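Local coordinates for protein separin (Saccharomyces cerevisiae, PDB 5U1T) that cleaves the cohesin subunit SCC1 at the onset of anaphase as a caspase-like cysteine protease, allowing sister chromatids to separate, at residues N667-T672 / A687-N692. Numbering follows the deposited sequence.
Sequences NQLQKT and ASSLIN
Leu690 meets Gln670 across an alpha-alpha hairpin of the helical region of separase, in which helix 659-672 turns back into the shorter helix 680-689. The two segments run roughly antiparallel, and they stand apart: their closest CA atoms, those of Gln670 and Leu690, are separated by 9.0 Å, so that side chains alone bridge the gap. Contact is slight, burying 121 Å² in all. Gln670 reaches in from the flank of its helix, stretches out past CG and lies at a slant to the leucine. One methyl does the touching: Leu690 CD1 lies 3.9 Å from Gln670 OE1 and 4.2 Å from Gln670 CG. The amide is turned with its oxygen toward this methyl, leaving Gln670 NE2 farther away at 5.8 Å from Leu690 CD1. The CB of Leu690 already faces helix 659-672, and with CG opposite the carbonyl carbon (chi1 -70°) its branches continue that way, while Tyr706 of helix 700-714 packs against the same side chain.

Immediately beside this pair, Leu669 points toward Ser689, with Leu669 CD1 4.4 Å from Ser689 OG, a loose van der Waals approach of methyl to hydroxyl without a bond. That hydroxyl is buried, yet it is satisfied by the backbone carbonyl of His686. Helix 642-655 spans both partners, touching Leu669 through Asp646 and Ser689 through Asn647 and Leu650. Within helix 659-672, besides a weak bond from Lys671 N, Gln668 O accepts two from Thr672, one from its backbone N and one of 3.0 Å from Thr672 OG1, which sits above the carbonyl plane, 48° out of it.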
# COMPACT_ATOMS: atom_id res chain seq x y z
N ASN A 667 -4.76 -20.36 -9.72
CA ASN A 667 -5.91 -21.21 -9.98
C ASN A 667 -6.10 -22.28 -8.93
O ASN A 667 -7.21 -22.77 -8.77
CB ASN A 667 -5.81 -21.84 -11.37
CG ASN A 667 -5.99 -20.81 -12.48
OD1 ASN A 667 -5.02 -20.24 -12.99
ND2 ASN A 667 -7.25 -20.55 -12.85
N GLN A 668 -5.04 -22.62 -8.20
CA GLN A 668 -5.21 -23.52 -7.07
C GLN A 668 -6.02 -22.79 -6.00
O GLN A 668 -7.11 -23.22 -5.63
CB GLN A 668 -3.86 -23.98 -6.51
CG GLN A 668 -3.14 -24.99 -7.40
CD GLN A 668 -3.91 -26.30 -7.58
OE1 GLN A 668 -4.34 -26.94 -6.61
NE2 GLN A 668 -4.08 -26.72 -8.85
N LEU A 669 -5.49 -21.66 -5.54
CA LEU A 669 -6.15 -20.81 -4.55
C LEU A 669 -7.64 -20.58 -4.84
O LEU A 669 -8.48 -20.75 -3.95
CB LEU A 669 -5.43 -19.46 -4.44
CG LEU A 669 -4.04 -19.44 -3.78
CD1 LEU A 669 -3.54 -17.99 -3.60
CD2 LEU A 669 -4.04 -20.18 -2.46
N GLN A 670 -7.95 -20.20 -6.08
CA GLN A 670 -9.33 -19.89 -6.48
C GLN A 670 -10.29 -21.06 -6.21
O GLN A 670 -11.38 -20.86 -5.68
CB GLN A 670 -9.39 -19.51 -7.97
CG GLN A 670 -9.75 -18.06 -8.22
CD GLN A 670 -9.41 -17.60 -9.62
OE1 GLN A 670 -9.14 -16.42 -9.85
NE2 GLN A 670 -9.44 -18.54 -10.59
N LYS A 671 -9.87 -22.27 -6.56
CA LYS A 671 -10.74 -23.42 -6.39
C LYS A 671 -10.75 -23.90 -4.94
O LYS A 671 -11.80 -24.23 -4.40
CB LYS A 671 -10.33 -24.57 -7.32
CG LYS A 671 -10.09 -24.17 -8.79
CD LYS A 671 -11.09 -23.12 -9.30
CE LYS A 671 -10.95 -22.90 -10.81
NZ LYS A 671 -11.43 -24.11 -11.55
N THR A 672 -9.57 -23.90 -4.31
CA THR A 672 -9.39 -24.55 -3.01
C THR A 672 -9.98 -23.81 -1.79
O THR A 672 -9.85 -24.29 -0.66
CB THR A 672 -7.89 -24.78 -2.73
OG1 THR A 672 -7.22 -23.52 -2.64
CG2 THR A 672 -7.26 -25.62 -3.84
N ALA A 687 -8.32 -12.04 -1.92
CA ALA A 687 -8.64 -11.11 -2.99
C ALA A 687 -7.47 -10.19 -3.31
O ALA A 687 -7.19 -9.90 -4.47
CB ALA A 687 -9.88 -10.28 -2.63
N SER A 688 -6.77 -9.74 -2.28
CA SER A 688 -5.68 -8.82 -2.49
C SER A 688 -4.60 -9.43 -3.38
O SER A 688 -3.99 -8.74 -4.20
CB SER A 688 -5.08 -8.40 -1.14
OG SER A 688 -4.39 -7.17 -1.25
N SER A 689 -4.37 -10.73 -3.25
CA SER A 689 -3.29 -11.38 -3.97
C SER A 689 -3.62 -11.56 -5.45
O SER A 689 -2.71 -11.69 -6.28
CB SER A 689 -2.98 -12.75 -3.36
OG SER A 689 -4.08 -13.62 -3.49
N LEU A 690 -4.90 -11.59 -5.77
CA LEU A 690 -5.33 -11.86 -7.13
C LEU A 690 -5.40 -10.61 -7.99
O LEU A 690 -5.91 -10.65 -9.09
CB LEU A 690 -6.70 -12.53 -7.11
CG LEU A 690 -6.68 -13.95 -6.58
CD1 LEU A 690 -8.06 -14.59 -6.63
CD2 LEU A 690 -5.66 -14.79 -7.35
N ILE A 691 -4.88 -9.50 -7.51
CA ILE A 691 -5.12 -8.25 -8.19
C ILE A 691 -4.13 -7.98 -9.34
O ILE A 691 -4.55 -7.52 -10.40
CB ILE A 691 -5.13 -7.09 -7.18
CG1 ILE A 691 -6.42 -7.16 -6.34
CG2 ILE A 691 -5.03 -5.74 -7.86
CD1 ILE A 691 -6.51 -6.12 -5.25
N ASN A 692 -2.86 -8.30 -9.14
CA ASN A 692 -1.77 -8.12 -10.13
C ASN A 692 -2.09 -8.32 -11.64
O ASN A 692 -2.71 -9.31 -12.01
CB ASN A 692 -0.65 -9.08 -9.75
CG ASN A 692 0.69 -8.66 -10.29
OD1 ASN A 692 0.89 -8.60 -11.50
ND2 ASN A 692 1.63 -8.39 -9.39